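Local coordinates for protein ammonium transporter (Kuenenia stuttgartiensis, PDB 6EU6) that probably senses ammonium at the membrane through an Amt-type transporter domain and relays the signal to a histidine kinase, at residues Val57-Lys69 / Ile75-Leu87. Sequence-based numbering, arbitrary orientation.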
loop_
_atom_site.group_PDB
_atom_site.type_symbol
_atom_site.label_atom_id
_atom_site.label_comp_id
_atom_site.label_asym_id
_atom_site.label_seq_id
_atom_site.Cartn_x
_atom_site.Cartn_y
_atom_site.Cartn_z
ATOM N N VAL A 57 2.355 24.481 -3.470
ATOM C CA VAL A 57 2.039 25.400 -4.580
ATOM C C VAL A 57 0.571 25.256 -4.934
ATOM O O VAL A 57 -0.126 26.229 -5.222
ATOM C CB VAL A 57 2.967 25.127 -5.760
ATOM C CG1 VAL A 57 2.492 25.869 -7.036
ATOM C CG2 VAL A 57 4.374 25.483 -5.392
ATOM N N PHE A 58 0.051 24.032 -4.884
ATOM C CA PHE A 58 -1.319 23.825 -5.260
ATOM C C PHE A 58 -2.240 24.353 -4.162
ATOM O O PHE A 58 -3.289 24.937 -4.482
ATOM C CB PHE A 58 -1.661 22.358 -5.525
ATOM C CG PHE A 58 -2.985 22.153 -6.232
ATOM C CD1 PHE A 58 -3.141 22.488 -7.540
ATOM C CD2 PHE A 58 -4.051 21.657 -5.580
ATOM C CE1 PHE A 58 -4.353 22.301 -8.185
ATOM C CE2 PHE A 58 -5.274 21.470 -6.206
ATOM C CZ PHE A 58 -5.409 21.763 -7.529
ATOM N N PHE A 59 -1.852 24.169 -2.891
ATOM C CA PHE A 59 -2.586 24.779 -1.791
ATOM C C PHE A 59 -2.634 26.313 -1.968
ATOM O O PHE A 59 -3.697 26.933 -1.802
ATOM C CB PHE A 59 -1.976 24.422 -0.463
ATOM C CG PHE A 59 -2.554 25.167 0.720
ATOM C CD1 PHE A 59 -3.727 24.759 1.318
ATOM C CD2 PHE A 59 -1.888 26.235 1.261
ATOM C CE1 PHE A 59 -4.264 25.466 2.391
ATOM C CE2 PHE A 59 -2.412 26.940 2.329
ATOM C CZ PHE A 59 -3.601 26.577 2.872
ATOM N N SER A 60 -1.521 26.916 -2.329
ATOM C CA SER A 60 -1.444 28.388 -2.279
ATOM C C SER A 60 -2.176 29.012 -3.471
ATOM O O SER A 60 -3.027 29.914 -3.301
ATOM C CB SER A 60 0.009 28.845 -2.319
ATOM O OG SER A 60 0.680 28.306 -1.214
ATOM N N VAL A 61 -1.791 28.603 -4.666
ATOM C CA VAL A 61 -2.393 29.192 -5.871
ATOM C C VAL A 61 -3.080 28.277 -6.839
ATOM O O VAL A 61 -4.114 28.659 -7.473
ATOM C CB VAL A 61 -1.396 30.087 -6.620
ATOM C CG1 VAL A 61 -0.779 31.066 -5.659
ATOM C CG2 VAL A 61 -0.323 29.294 -7.253
ATOM N N GLY A 62 -2.572 27.057 -6.969
ATOM C CA GLY A 62 -3.105 26.188 -8.030
ATOM C C GLY A 62 -4.588 25.910 -7.944
ATOM O O GLY A 62 -5.317 25.988 -8.931
ATOM N N PHE A 63 -5.062 25.527 -6.757
ATOM C CA PHE A 63 -6.443 25.199 -6.611
ATOM C C PHE A 63 -7.309 26.426 -7.007
ATOM O O PHE A 63 -8.364 26.266 -7.628
ATOM C CB PHE A 63 -6.771 24.745 -5.204
ATOM C CG PHE A 63 -8.206 24.299 -5.028
ATOM C CD1 PHE A 63 -8.581 22.967 -5.279
ATOM C CD2 PHE A 63 -9.211 25.201 -4.622
ATOM C CE1 PHE A 63 -9.878 22.554 -5.136
ATOM C CE2 PHE A 63 -10.518 24.806 -4.539
ATOM C CZ PHE A 63 -10.876 23.471 -4.763
ATOM N N GLY A 64 -6.886 27.628 -6.620
ATOM C CA GLY A 64 -7.699 28.804 -6.909
ATOM C C GLY A 64 -7.785 29.085 -8.402
ATOM O O GLY A 64 -8.865 29.235 -8.942
ATOM N N PHE A 65 -6.646 29.048 -9.065
ATOM C CA PHE A 65 -6.609 29.234 -10.507
ATOM C C PHE A 65 -7.482 28.221 -11.219
ATOM O O PHE A 65 -8.107 28.539 -12.241
ATOM C CB PHE A 65 -5.208 29.109 -11.063
ATOM C CG PHE A 65 -4.312 30.293 -10.821
ATOM C CD1 PHE A 65 -4.792 31.545 -10.454
ATOM C CD2 PHE A 65 -2.950 30.164 -11.024
ATOM C CE1 PHE A 65 -3.930 32.627 -10.246
ATOM C CE2 PHE A 65 -2.088 31.256 -10.886
ATOM C CZ PHE A 65 -2.577 32.515 -10.474
ATOM N N MET A 66 -7.510 26.990 -10.708
ATOM C CA MET A 66 -8.175 25.892 -11.378
ATOM C C MET A 66 -9.702 25.882 -11.128
ATOM O O MET A 66 -10.499 25.659 -12.030
ATOM C CB MET A 66 -7.601 24.559 -10.865
ATOM C CG MET A 66 -8.130 23.342 -11.645
ATOM S SD MET A 66 -6.867 22.006 -11.528
ATOM C CE MET A 66 -7.731 20.640 -12.367
ATOM N N PHE A 67 -10.090 26.088 -9.883
ATOM C CA PHE A 67 -11.474 25.888 -9.472
ATOM C C PHE A 67 -12.184 27.135 -8.893
ATOM O O PHE A 67 -13.404 27.063 -8.641
ATOM C CB PHE A 67 -11.549 24.757 -8.426
ATOM C CG PHE A 67 -11.252 23.403 -9.012
ATOM C CD1 PHE A 67 -12.147 22.789 -9.926
ATOM C CD2 PHE A 67 -10.089 22.756 -8.701
ATOM C CE1 PHE A 67 -11.810 21.551 -10.507
ATOM C CE2 PHE A 67 -9.798 21.504 -9.210
ATOM C CZ PHE A 67 -10.631 20.924 -10.143
ATOM N N GLY A 68 -11.439 28.218 -8.656
ATOM C CA GLY A 68 -12.027 29.417 -8.116
ATOM C C GLY A 68 -12.902 30.147 -9.154
ATOM O O GLY A 68 -13.157 29.670 -10.272
ATOM N N LYS A 69 -13.360 31.313 -8.737
ATOM C CA LYS A 69 -14.410 31.971 -9.429
ATOM C C LYS A 69 -13.841 32.335 -10.761
ATOM O O LYS A 69 -12.757 32.910 -10.887
ATOM C CB LYS A 69 -14.903 33.140 -8.591
ATOM C CG LYS A 69 -15.818 34.137 -9.296
ATOM C CD LYS A 69 -16.030 35.339 -8.372
ATOM C CE LYS A 69 -16.646 36.525 -9.076
ATOM N NZ LYS A 69 -18.062 36.290 -9.498
ATOM N N ILE A 75 -9.568 31.484 -16.168
ATOM C CA ILE A 75 -8.740 31.322 -14.978
ATOM C C ILE A 75 -9.599 31.658 -13.769
ATOM O O ILE A 75 -10.522 32.502 -13.828
ATOM C CB ILE A 75 -7.477 32.194 -15.007
ATOM C CG1 ILE A 75 -6.463 31.761 -13.927
ATOM C CG2 ILE A 75 -7.837 33.683 -14.763
ATOM C CD1 ILE A 75 -5.108 32.349 -14.182
ATOM N N GLY A 76 -9.343 30.938 -12.691
ATOM C CA GLY A 76 -10.031 31.126 -11.439
ATOM C C GLY A 76 -9.449 32.265 -10.646
ATOM O O GLY A 76 -8.252 32.472 -10.713
ATOM N N ILE A 77 -10.236 32.968 -9.851
ATOM C CA ILE A 77 -9.661 34.177 -9.194
ATOM C C ILE A 77 -9.908 34.287 -7.715
ATOM O O ILE A 77 -9.664 35.326 -7.117
ATOM C CB ILE A 77 -10.108 35.484 -9.909
ATOM C CG1 ILE A 77 -11.624 35.735 -9.724
ATOM C CG2 ILE A 77 -9.719 35.463 -11.384
ATOM C CD1 ILE A 77 -12.153 36.983 -10.404
ATOM N N ASP A 78 -10.348 33.206 -7.107
ATOM C CA ASP A 78 -10.368 33.122 -5.662
ATOM C C ASP A 78 -10.090 31.685 -5.246
ATOM O O ASP A 78 -9.666 30.899 -6.090
ATOM C CB ASP A 78 -11.675 33.700 -5.122
ATOM C CG ASP A 78 -12.874 32.868 -5.388
ATOM O OD1 ASP A 78 -12.830 31.781 -6.013
ATOM O OD2 ASP A 78 -13.939 33.364 -4.975
ATOM N N LEU A 79 -10.280 31.405 -3.962
ATOM C CA LEU A 79 -9.972 30.140 -3.285
ATOM C C LEU A 79 -8.459 29.896 -3.191
ATOM O O LEU A 79 -7.984 28.767 -2.926
ATOM C CB LEU A 79 -10.646 28.990 -3.969
ATOM C CG LEU A 79 -12.168 28.992 -3.923
ATOM C CD1 LEU A 79 -12.773 27.940 -4.813
ATOM C CD2 LEU A 79 -12.616 28.796 -2.485
ATOM N N PHE A 80 -7.694 30.963 -3.328
ATOM C CA PHE A 80 -6.300 30.907 -2.956
ATOM C C PHE A 80 -6.138 30.590 -1.460
ATOM O O PHE A 80 -6.903 31.117 -0.623
ATOM C CB PHE A 80 -5.586 32.204 -3.343
ATOM C CG PHE A 80 -5.784 32.556 -4.765
ATOM C CD1 PHE A 80 -5.319 31.691 -5.759
ATOM C CD2 PHE A 80 -6.477 33.707 -5.133
ATOM C CE1 PHE A 80 -5.494 31.979 -7.080
ATOM C CE2 PHE A 80 -6.675 33.997 -6.466
ATOM C CZ PHE A 80 -6.188 33.141 -7.455
ATOM N N PHE A 81 -5.173 29.706 -1.126
ATOM C CA PHE A 81 -4.926 29.303 0.258
ATOM C C PHE A 81 -6.169 28.661 0.858
ATOM O O PHE A 81 -6.418 28.751 2.078
ATOM C CB PHE A 81 -4.477 30.480 1.122
ATOM C CG PHE A 81 -3.255 31.163 0.593
ATOM C CD1 PHE A 81 -2.002 30.541 0.671
ATOM C CD2 PHE A 81 -3.341 32.405 0.006
ATOM C CE1 PHE A 81 -0.901 31.138 0.172
ATOM C CE2 PHE A 81 -2.235 33.000 -0.488
ATOM C CZ PHE A 81 -1.013 32.384 -0.391
ATOM N N ALA A 82 -6.978 28.088 -0.030
ATOM C CA ALA A 82 -8.251 27.491 0.328
ATOM C C ALA A 82 -9.208 28.500 0.993
ATOM O O ALA A 82 -10.008 28.119 1.820
ATOM C CB ALA A 82 -8.024 26.308 1.242
ATOM N N ASN A 83 -9.164 29.750 0.561
ATOM C CA ASN A 83 -9.896 30.847 1.235
ATOM C C ASN A 83 -11.386 30.624 1.127
ATOM O O ASN A 83 -11.952 30.665 0.051
ATOM C CB ASN A 83 -9.484 32.225 0.637
ATOM C CG ASN A 83 -10.200 33.403 1.298
ATOM O OD1 ASN A 83 -11.260 33.251 1.829
ATOM N ND2 ASN A 83 -9.548 34.526 1.357
ATOM N N ASP A 84 -11.989 30.395 2.295
ATOM C CA ASP A 84 -13.389 30.178 2.480
ATOM C C ASP A 84 -13.908 28.906 1.876
ATOM O O ASP A 84 -15.089 28.804 1.560
ATOM C CB ASP A 84 -14.182 31.386 1.976
ATOM C CG ASP A 84 -14.143 32.506 2.936
ATOM O OD1 ASP A 84 -13.779 32.211 4.108
ATOM O OD2 ASP A 84 -14.462 33.663 2.523
ATOM N N LEU A 85 -13.070 27.890 1.808
ATOM C CA LEU A 85 -13.491 26.619 1.212
ATOM C C LEU A 85 -14.791 26.136 1.849
ATOM O O LEU A 85 -15.765 25.927 1.154
ATOM C CB LEU A 85 -12.389 25.556 1.369
ATOM C CG LEU A 85 -12.524 24.346 0.478
ATOM C CD1 LEU A 85 -12.310 24.728 -0.976
ATOM C CD2 LEU A 85 -11.474 23.341 0.888
ATOM N N ALA A 86 -14.783 25.998 3.164
ATOM C CA ALA A 86 -15.957 25.657 3.995
ATOM C C ALA A 86 -17.275 26.465 3.772
ATOM O O ALA A 86 -18.341 26.000 4.143
ATOM C CB ALA A 86 -15.556 25.762 5.476
ATOM N N LEU A 87 -17.207 27.661 3.221
ATOM C CA LEU A 87 -18.414 28.428 2.928
ATOM C C LEU A 87 -19.063 28.030 1.605
ATOM O O LEU A 87 -20.228 28.311 1.369
ATOM C CB LEU A 87 -18.101 29.903 2.864
ATOM C CG LEU A 87 -18.178 30.667 4.177
ATOM C CD1 LEU A 87 -17.907 29.835 5.425
ATOM C CD2 LEU A 87 -17.209 31.830 4.038
HETATM O O HOH W 1 -5.517 27.705 -4.075
#
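Beyond the C-terminal end of transmembrane helix 40-67 the chain turns through a short, weakly bonded antiparallel hairpin (70-71 with 75-76), and the returning chain, Ile75 to Phe81, runs back along the helix it has just left. Gly76 N donates to Phe65 O (2.7 Å), and Ile77 N makes a weak bond to Lys69 O. Asp78 CG stands between its backbone N and carbonyl carbon (chi1 71°), which brings OD1 2.8 Å from Lys69 N; the amide meets the carboxylate from above its plane, just past the helix end. A leucine in place of Asp78 would probably leave the Lys69 amide without this acceptor and free the turn after the helix to shift. Gly64 and Gly76 let the backbones close in, Gly64 CA lying 3.0 Å from Asp78 O; a CB on either would clash. Ile75 CD1 sits over one face of the Phe65 ring, 4.0 Å from its centroid, while Phe80 CE1 approaches Phe65 CD1 at 3.5 Å with the ring planes nearly perpendicular (88°). Near the wider pi-type turn, Phe81 N donates to Ser60 O (3.1 Å) and weakly to Phe59 O. Ser60 O also lies over the face of the Phe81 ring, and Phe81 CA over that of Phe59, whose side chain also packs on Met244 of a neighbouring subunit. One water donates to Phe59 O and Leu79 O and accepts from Gly64 N, bridging helix and loop. Leu79 CD1 meets the edge of the Phe63 ring (3.9 Å). The segment thus forms part of the connection between helices 40-67 and 93-114 of the Amt fold.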